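Long-range contacts in uncharacterized protein (Bacillus subtilis, PDB 5IHY), which is of unknown function but, as a member of the HD-domain superfamily, is probably a metal-dependent phosphohydrolase: residues L10-Q15 with F89-E94; I100-K105 with P118-G123; A129-A134 with D174-D179. One frame throughout, in Å; residues are numbered along the deposited sequence.

In the fold
The three contacts come one after another along an all-helical chain, each closing before the next opens. Interaction 1, at the periphery, joins helix 9-23 to the turn between helices 79-89 and 93-106. Interaction 2 pairs helix 93-106 with the start of helix 121-132, its centre about 18 Å from that of interaction 1. Interaction 3, where the end of helix 121-132 meets the loop before helix 179-202, is about 15 Å from interaction 2 and 27 Å from interaction 1, centre to centre. Helix 121-132, shared by interactions 2 and 3, carries Asp130, which with His35, His64 and Asp65 probably forms the HD signature; these side chains bind no metal here, though a nickel ion lies about 9 Å from the Arg131 side chain.

Interaction 1: residues L10-Q15 with F89-E94; sequences LKQADQ and FGIGKE
Gln12 reaches from helix 9-23 to the turn that follows helix 79-89, and its meeting with Ile91 is the more tightly packed part of the contact. Its CD approaches Ile91 CG1 at 3.8 Å, and Gln12 NE2 comes to 3.5 Å from Gly90 C. Ile91 is the buried member of this group, touching both Ile16 and Phe55 of helix 54-63, while Gln12 also rests on Phe55.

One helical turn later, Gln15 sets its CB over one face of the Phe89 ring. That CB sits 4.0 Å from the centroid of the Phe89 ring and 21° off the ring normal, a CH-pi contact displaced toward the CD1-CE1 rim. Ile16, the next residue along helix 9-23, also packs on Phe89.

The outer side is looser and more polar. The Gln15 chain is extended past CG (chi2 176°), which carries its amide past the CD1 rim toward the Phe89 backbone, with Gln15 CD 3.7 Å from Phe89 CD1. Amide and ring planes are inclined by 44°, so the two groups do not stack flat. Gly90, exposed here, leaves the helix with a positive phi in a Schellman motif; a side chain at this position would run into the carbonyl O of Phe89. Two residues on, Gly92 takes the N-cap of helix 93-106, with Ile91 the one residue between the two glycines.

Gln15 OE1 stands 3.6 Å from Phe89 O, two acceptors that cannot bond to each other, and Gln12 NE2 makes no bond with the backbone it skirts. The chemistry is therefore that of van der Waals contact: both glutamines work through their carbons and the bulk of their amides, fastening the N-terminal helix to the turn by shape rather than by directed polar bonds.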
loop_
_atom_site.group_PDB
_atom_site.type_symbol
_atom_site.label_atom_id
_atom_site.label_comp_id
_atom_site.label_asym_id
_atom_site.label_seq_id
_atom_site.Cartn_x
_atom_site.Cartn_y
_atom_site.Cartn_z
ATOM N N LEU B 10 31.967 -13.483 -9.691
ATOM C CA LEU B 10 30.627 -13.942 -10.066
ATOM C C LEU B 10 30.173 -15.112 -9.190
ATOM O O LEU B 10 28.973 -15.278 -8.939
ATOM C CB LEU B 10 30.560 -14.314 -11.559
ATOM C CG LEU B 10 30.188 -13.274 -12.640
ATOM C CD1 LEU B 10 28.747 -12.759 -12.493
ATOM C CD2 LEU B 10 31.175 -12.096 -12.719
ATOM N N LYS B 11 31.136 -15.916 -8.734
ATOM C CA LYS B 11 30.875 -17.001 -7.788
ATOM C C LYS B 11 30.540 -16.463 -6.387
ATOM O O LYS B 11 29.545 -16.877 -5.778
ATOM C CB LYS B 11 32.070 -17.958 -7.723
ATOM N N GLN B 12 31.369 -15.538 -5.894
ATOM C CA GLN B 12 31.190 -14.919 -4.573
ATOM C C GLN B 12 29.852 -14.189 -4.453
ATOM O O GLN B 12 29.110 -14.401 -3.491
ATOM C CB GLN B 12 32.351 -13.972 -4.259
ATOM C CG GLN B 12 33.665 -14.686 -3.958
ATOM C CD GLN B 12 34.859 -13.750 -3.892
ATOM O OE1 GLN B 12 34.804 -12.607 -4.350
ATOM N NE2 GLN B 12 35.956 -14.241 -3.327
ATOM N N ALA B 13 29.549 -13.342 -5.437
ATOM C CA ALA B 13 28.266 -12.631 -5.503
ATOM C C ALA B 13 27.080 -13.594 -5.461
ATOM O O ALA B 13 26.069 -13.302 -4.823
ATOM C CB ALA B 13 28.199 -11.758 -6.747
ATOM N N ASP B 14 27.219 -14.739 -6.131
ATOM C CA ASP B 14 26.192 -15.782 -6.116
ATOM C C ASP B 14 26.074 -16.449 -4.743
ATOM O O ASP B 14 24.962 -16.750 -4.293
ATOM C CB ASP B 14 26.457 -16.835 -7.201
ATOM C CG ASP B 14 25.182 -17.552 -7.651
ATOM O OD1 ASP B 14 24.128 -16.884 -7.800
ATOM O OD2 ASP B 14 25.236 -18.782 -7.870
ATOM N N GLN B 15 27.216 -16.670 -4.086
ATOM C CA GLN B 15 27.249 -17.214 -2.723
ATOM C C GLN B 15 26.552 -16.280 -1.730
ATOM O O GLN B 15 25.787 -16.734 -0.874
ATOM C CB GLN B 15 28.689 -17.478 -2.270
ATOM C CG GLN B 15 29.314 -18.758 -2.814
ATOM C CD GLN B 15 30.783 -18.915 -2.414
ATOM O OE1 GLN B 15 31.593 -17.997 -2.581
ATOM N NE2 GLN B 15 31.130 -20.088 -1.890
ATOM N N PHE B 89 33.669 -16.654 2.742
ATOM C CA PHE B 89 33.336 -16.770 1.323
ATOM C C PHE B 89 34.557 -16.543 0.431
ATOM O O PHE B 89 34.533 -16.866 -0.757
ATOM C CB PHE B 89 32.183 -15.834 0.930
ATOM C CG PHE B 89 30.820 -16.371 1.272
ATOM C CD1 PHE B 89 30.515 -17.716 1.077
ATOM C CD2 PHE B 89 29.838 -15.535 1.778
ATOM C CE1 PHE B 89 29.250 -18.218 1.391
ATOM C CE2 PHE B 89 28.574 -16.024 2.093
ATOM C CZ PHE B 89 28.277 -17.365 1.897
ATOM N N GLY B 90 35.618 -15.984 1.010
ATOM C CA GLY B 90 36.898 -15.840 0.317
ATOM C C GLY B 90 37.269 -14.417 -0.048
ATOM O O GLY B 90 38.364 -14.175 -0.553
ATOM N N ILE B 91 36.363 -13.483 0.222
ATOM C CA ILE B 91 36.523 -12.070 -0.140
ATOM C C ILE B 91 37.722 -11.444 0.573
ATOM O O ILE B 91 37.973 -11.732 1.749
ATOM C CB ILE B 91 35.214 -11.282 0.147
ATOM C CG1 ILE B 91 34.047 -11.919 -0.617
ATOM C CG2 ILE B 91 35.351 -9.807 -0.225
ATOM C CD1 ILE B 91 32.694 -11.680 0.009
ATOM N N GLY B 92 38.465 -10.605 -0.152
ATOM C CA GLY B 92 39.714 -10.019 0.350
ATOM C C GLY B 92 39.531 -8.976 1.436
ATOM O O GLY B 92 38.413 -8.493 1.662
ATOM N N LYS B 93 40.637 -8.620 2.092
ATOM C CA LYS B 93 40.633 -7.705 3.244
ATOM C C LYS B 93 40.178 -6.281 2.925
ATOM O O LYS B 93 39.385 -5.704 3.668
ATOM C CB LYS B 93 42.008 -7.658 3.920
ATOM C CG LYS B 93 41.939 -7.165 5.364
ATOM C CD LYS B 93 42.997 -6.126 5.687
ATOM C CE LYS B 93 42.776 -5.573 7.090
ATOM N NZ LYS B 93 43.829 -4.607 7.514
ATOM N N GLU B 94 40.696 -5.714 1.836
ATOM C CA GLU B 94 40.308 -4.371 1.397
ATOM C C GLU B 94 38.805 -4.281 1.122
ATOM O O GLU B 94 38.137 -3.338 1.565
ATOM C CB GLU B 94 41.097 -3.961 0.149
#

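Interaction 2: residues I100-K105 with P118-G123; sequences IHIITK and PLSIEG
The peptide carbonyl of Pro118 is the flat group that Lys105 bonds to. Lys105 NZ donates to Pro118 O over 2.9 Å, coming in 31° off the carbonyl plane and at a C=O...N angle of 140°. Beside it the Pro118 ring offers its CB to the same ammonium group, at the margin of van der Waals range. The other flat group, the carboxylate of Glu122, leads away from residues 100-105: OE1 forms a salt bridge with Arg98, earlier on the same helix as Lys105, and OE2 accepts from the backbone N of Asp53.

Lys105 can span the gap because its chain is extended from CG outward (chi2 -175°). Its CD passes 3.4 Å from Pro118 O, and its base is covered by Leu119, whose CD2 lies 3.7 Å from Lys105 CB. An alanine at this position would keep that CB contact but would probably leave Pro118 O without its lysine donor and the loop end less firmly tied to helix 93-106.

Further in, Ile102 works in a buried, apolar setting. Its CD1 butts against Glu122 CB at 3.7 Å, the two side chains crossing at about a right angle, while its CG2 settles 3.9 Å from Gly123 CA. Gly123 has no CB; one would point at Ile102 and also collide with Leu119 CD2, which is consistent with the 5.2 Å between the CA atoms of Ile102 and Gly123. Ile56 and Ala60 of helix 54-63 enclose Ile102 as well, and its side chain lies near the probable HD residues, about 11 Å from a bound nickel ion.

Ser120 occupies the N-cap of helix 121-132. The contact is thus divided in kind: on the more exposed side a single lysine-to-carbonyl bond fixes the loop to helix 93-106, and inside, hydrocarbon meets hydrocarbon and the Gly123 backbone.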
loop_
_atom_site.group_PDB
_atom_site.type_symbol
_atom_site.label_atom_id
_atom_site.label_comp_id
_atom_site.label_asym_id
_atom_site.label_seq_id
_atom_site.Cartn_x
_atom_site.Cartn_y
_atom_site.Cartn_z
ATOM N N ILE B 100 32.028 -3.203 5.264
ATOM C CA ILE B 100 31.727 -2.914 6.669
ATOM C C ILE B 100 31.573 -1.408 6.950
ATOM O O ILE B 100 30.644 -1.003 7.646
ATOM C CB ILE B 100 32.780 -3.563 7.624
ATOM C CG1 ILE B 100 32.675 -5.101 7.589
ATOM C CG2 ILE B 100 32.653 -3.031 9.052
ATOM C CD1 ILE B 100 31.260 -5.683 7.844
ATOM N N HIS B 101 32.472 -0.595 6.400
ATOM C CA HIS B 101 32.356 0.855 6.490
ATOM C C HIS B 101 31.000 1.356 5.989
ATOM O O HIS B 101 30.375 2.207 6.622
ATOM C CB HIS B 101 33.478 1.548 5.713
ATOM C CG HIS B 101 34.845 1.319 6.282
ATOM N ND1 HIS B 101 35.965 1.186 5.489
ATOM C CD2 HIS B 101 35.271 1.193 7.562
ATOM C CE1 HIS B 101 37.024 0.996 6.258
ATOM N NE2 HIS B 101 36.630 0.993 7.519
ATOM N N ILE B 102 30.545 0.816 4.860
ATOM C CA ILE B 102 29.273 1.236 4.272
ATOM C C ILE B 102 28.088 0.885 5.172
ATOM O O ILE B 102 27.230 1.735 5.441
ATOM C CB ILE B 102 29.070 0.651 2.851
ATOM C CG1 ILE B 102 30.107 1.231 1.882
ATOM C CG2 ILE B 102 27.651 0.921 2.340
ATOM C CD1 ILE B 102 30.193 0.485 0.546
ATOM N N ILE B 103 28.053 -0.357 5.644
ATOM C CA ILE B 103 26.907 -0.839 6.405
ATOM C C ILE B 103 26.808 -0.240 7.823
ATOM O O ILE B 103 25.708 -0.110 8.365
ATOM C CB ILE B 103 26.792 -2.396 6.393
ATOM C CG1 ILE B 103 27.902 -3.056 7.214
ATOM C CG2 ILE B 103 26.795 -2.919 4.953
ATOM C CD1 ILE B 103 27.696 -4.550 7.433
ATOM N N THR B 104 27.947 0.138 8.403
ATOM C CA THR B 104 27.960 0.794 9.718
ATOM C C THR B 104 27.603 2.276 9.632
ATOM O O THR B 104 26.951 2.814 10.530
ATOM C CB THR B 104 29.315 0.652 10.445
ATOM O OG1 THR B 104 30.378 1.036 9.564
ATOM C CG2 THR B 104 29.525 -0.776 10.905
ATOM N N LYS B 105 28.030 2.927 8.551
ATOM C CA LYS B 105 27.761 4.353 8.344
ATOM C C LYS B 105 26.304 4.617 7.960
ATOM O O LYS B 105 25.801 5.724 8.145
ATOM C CB LYS B 105 28.730 4.959 7.320
ATOM C CG LYS B 105 30.171 5.073 7.835
ATOM C CD LYS B 105 31.093 5.794 6.865
ATOM C CE LYS B 105 32.496 5.909 7.437
ATOM N NZ LYS B 105 33.267 7.051 6.867
ATOM N N PRO B 118 29.459 11.290 5.482
ATOM C CA PRO B 118 30.590 10.398 5.774
ATOM C C PRO B 118 30.711 9.170 4.860
ATOM O O PRO B 118 31.718 8.461 4.930
ATOM C CB PRO B 118 30.352 9.980 7.230
ATOM C CG PRO B 118 28.902 10.190 7.463
ATOM C CD PRO B 118 28.483 11.322 6.589
ATOM N N LEU B 119 29.710 8.934 4.011
ATOM C CA LEU B 119 29.722 7.797 3.085
ATOM C C LEU B 119 30.707 8.003 1.940
ATOM O O LEU B 119 30.842 9.112 1.424
ATOM C CB LEU B 119 28.327 7.550 2.493
ATOM C CG LEU B 119 27.130 7.141 3.358
ATOM C CD1 LEU B 119 25.852 7.201 2.534
ATOM C CD2 LEU B 119 27.299 5.753 3.961
ATOM N N SER B 120 31.390 6.928 1.548
ATOM C CA SER B 120 32.178 6.923 0.311
ATOM C C SER B 120 31.237 6.941 -0.908
ATOM O O SER B 120 30.014 6.860 -0.759
ATOM C CB SER B 120 33.118 5.712 0.265
ATOM O OG SER B 120 32.401 4.490 0.282
ATOM N N ILE B 121 31.803 7.060 -2.108
ATOM C CA ILE B 121 30.994 7.069 -3.332
ATOM C C ILE B 121 30.116 5.809 -3.417
ATOM O O ILE B 121 28.949 5.887 -3.796
ATOM C CB ILE B 121 31.864 7.309 -4.623
ATOM C CG1 ILE B 121 30.989 7.448 -5.876
ATOM C CG2 ILE B 121 32.939 6.230 -4.808
ATOM C CD1 ILE B 121 30.267 8.780 -5.985
ATOM N N GLU B 122 30.678 4.670 -3.014
ATOM C CA GLU B 122 29.963 3.389 -2.953
ATOM C C GLU B 122 28.788 3.411 -1.965
ATOM O O GLU B 122 27.714 2.892 -2.256
ATOM C CB GLU B 122 30.926 2.252 -2.582
ATOM C CG GLU B 122 31.865 1.808 -3.700
ATOM C CD GLU B 122 33.062 2.724 -3.880
ATOM O OE1 GLU B 122 33.479 3.385 -2.897
ATOM O OE2 GLU B 122 33.592 2.777 -5.013
ATOM N N GLY B 123 29.007 4.007 -0.798
ATOM C CA GLY B 123 27.958 4.152 0.207
ATOM C C GLY B 123 26.844 5.059 -0.274
ATOM O O GLY B 123 25.664 4.726 -0.146
#

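Interaction 3: residues A129-A134 with D174-D179; sequences ADRLDA and DMMNTD
Met175 meets Arg131 through its backbone: its carbonyl O lies over one face of the Arg131 guanidinium, 2.8 Å from NH2. The angle is too poor for a hydrogen bond, so this reads as a carbonyl pressed on a charged plane. The selenomethionine side chain of Met175 only brushes Arg131, with CB 4.3 Å from NE.

Met176, also selenomethionine, turns inward. Its chain bends at chi2 (-59°), which brings the methyl CE back onto helix 121-132. There CE rests 3.8 Å from Arg131 CB and 4.0 Å from Leu132 CD2, between the base of Arg131 and the end of Leu132; the Leu132 and Met176 chains are set obliquely to one another.

Asn177 comes to the edge of the guanidinium, its amide plane inclined 56° to that of Arg131. Asn177 ND2 and Arg131 NH2 are 2.9 Å apart, but both are donors and do not bond. A shared acceptor probably accounts for the closeness: each donates to Gln127 OE1. Asn177 ND2 also donates to Asp128 OD1, to which Arg131 makes a long, weak ion pair. The acceptors of Gln127 and Asp128 thus probably offset the crowding of N-H groups.

Thr178, the N-cap of helix 179-202, adds a bond from OG1 to the other carboxylate oxygen of Asp128, OD2.

The loop therefore lies along the last turn of helix 121-132 and runs straight into helix 179-202. Leu132 is packed between Leu42 and Ile46 of helix 33-49 and Leu184 and Ala185 of helix 179-202. Next to Arg131 in sequence, Asp130 bonds to His64, consistent with an HD-type site, and Asp133 joins Arg38 and His35 of helix 33-49, placing this junction beside the probable active centre of the helical bundle.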
loop_
_atom_site.group_PDB
_atom_site.type_symbol
_atom_site.label_atom_id
_atom_site.label_comp_id
_atom_site.label_asym_id
_atom_site.label_seq_id
_atom_site.Cartn_x
_atom_site.Cartn_y
_atom_site.Cartn_z
ATOM N N ALA B 129 19.882 4.354 -3.941
ATOM C CA ALA B 129 19.016 3.281 -4.415
ATOM C C ALA B 129 17.930 3.021 -3.374
ATOM O O ALA B 129 16.748 2.886 -3.716
ATOM C CB ALA B 129 19.813 2.017 -4.692
ATOM N N ASP B 130 18.344 2.978 -2.107
ATOM C CA ASP B 130 17.438 2.787 -0.979
ATOM C C ASP B 130 16.314 3.826 -0.908
ATOM O O ASP B 130 15.149 3.481 -0.680
ATOM C CB ASP B 130 18.230 2.834 0.319
ATOM C CG ASP B 130 17.793 1.792 1.282
ATOM O OD1 ASP B 130 18.428 0.720 1.297
ATOM O OD2 ASP B 130 16.803 2.032 2.002
ATOM N N ARG B 131 16.674 5.091 -1.098
ATOM C CA ARG B 131 15.698 6.172 -1.088
ATOM C C ARG B 131 14.805 6.180 -2.330
ATOM O O ARG B 131 13.624 6.530 -2.248
ATOM C CB ARG B 131 16.393 7.520 -0.900
ATOM C CG ARG B 131 16.991 7.679 0.486
ATOM C CD ARG B 131 17.174 9.137 0.830
ATOM N NE ARG B 131 18.475 9.631 0.394
ATOM C CZ ARG B 131 19.518 9.791 1.202
ATOM N NH1 ARG B 131 19.416 9.507 2.498
ATOM N NH2 ARG B 131 20.660 10.242 0.712
ATOM N N LEU B 132 15.370 5.786 -3.470
ATOM C CA LEU B 132 14.595 5.672 -4.700
ATOM C C LEU B 132 13.517 4.593 -4.596
ATOM O O LEU B 132 12.417 4.762 -5.140
ATOM C CB LEU B 132 15.495 5.432 -5.911
ATOM C CG LEU B 132 16.209 6.657 -6.495
ATOM C CD1 LEU B 132 17.327 6.226 -7.427
ATOM C CD2 LEU B 132 15.242 7.588 -7.220
ATOM N N ASP B 133 13.819 3.510 -3.875
ATOM C CA ASP B 133 12.857 2.422 -3.671
ATOM C C ASP B 133 11.693 2.825 -2.768
ATOM O O ASP B 133 10.681 2.122 -2.703
ATOM C CB ASP B 133 13.530 1.162 -3.111
ATOM C CG ASP B 133 12.807 -0.117 -3.528
ATOM O OD1 ASP B 133 12.544 -0.277 -4.736
ATOM O OD2 ASP B 133 12.500 -0.965 -2.660
ATOM N N ALA B 134 11.842 3.957 -2.079
ATOM C CA ALA B 134 10.796 4.467 -1.198
ATOM C C ALA B 134 9.900 5.520 -1.860
ATOM O O ALA B 134 8.986 6.041 -1.221
ATOM C CB ALA B 134 11.407 5.007 0.098
ATOM N N ASP B 174 15.029 15.806 -2.519
ATOM C CA ASP B 174 16.005 16.837 -2.157
ATOM C C ASP B 174 17.107 16.330 -1.221
ATOM O O ASP B 174 17.929 17.104 -0.744
ATOM C CB ASP B 174 15.289 18.058 -1.557
ATOM C CG ASP B 174 14.478 18.828 -2.596
ATOM O OD1 ASP B 174 15.056 19.240 -3.627
ATOM O OD2 ASP B 174 13.258 19.020 -2.385
HETATM N N MSE B 175 17.127 15.023 -0.982
HETATM C CA MSE B 175 18.106 14.404 -0.097
HETATM C C MSE B 175 18.987 13.388 -0.819
HETATM O O MSE B 175 19.829 12.740 -0.193
HETATM C CB MSE B 175 17.401 13.743 1.092
HETATM C CG MSE B 175 17.073 14.701 2.232
HETATM SE SE MSE B 175 15.644 14.045 3.404
HETATM C CE MSE B 175 16.396 12.299 3.898
HETATM N N MSE B 176 18.789 13.251 -2.130
HETATM C CA MSE B 176 19.599 12.346 -2.954
HETATM C C MSE B 176 21.063 12.764 -2.904
HETATM O O MSE B 176 21.365 13.947 -2.753
HETATM C CB MSE B 176 19.103 12.329 -4.407
HETATM C CG MSE B 176 17.703 11.747 -4.602
HETATM SE SE MSE B 176 17.558 9.902 -3.972
HETATM C CE MSE B 176 15.616 9.791 -3.853
ATOM N N ASN B 177 21.970 11.795 -3.014
ATOM C CA ASN B 177 23.406 12.088 -2.945
ATOM C C ASN B 177 24.058 12.307 -4.304
ATOM O O ASN B 177 24.917 13.173 -4.441
ATOM C CB ASN B 177 24.156 10.981 -2.201
ATOM C CG ASN B 177 23.819 10.935 -0.726
ATOM O OD1 ASN B 177 24.041 11.904 0.009
ATOM N ND2 ASN B 177 23.304 9.799 -0.276
ATOM N N THR B 178 23.650 11.524 -5.302
ATOM C CA THR B 178 24.317 11.532 -6.604
ATOM C C THR B 178 23.478 12.192 -7.698
ATOM O O THR B 178 22.248 12.207 -7.623
ATOM C CB THR B 178 24.725 10.097 -7.031
ATOM O OG1 THR B 178 23.554 9.268 -7.145
ATOM C CG2 THR B 178 25.683 9.486 -6.011
ATOM N N ASP B 179 24.147 12.735 -8.713
ATOM C CA ASP B 179 23.459 13.401 -9.828
ATOM C C ASP B 179 22.513 12.486 -10.616
ATOM O O ASP B 179 21.458 12.933 -11.078
ATOM C CB ASP B 179 24.464 14.067 -10.772
ATOM C CG ASP B 179 24.812 15.492 -10.352
ATOM O OD1 ASP B 179 24.145 16.038 -9.440
ATOM O OD2 ASP B 179 25.753 16.069 -10.946
#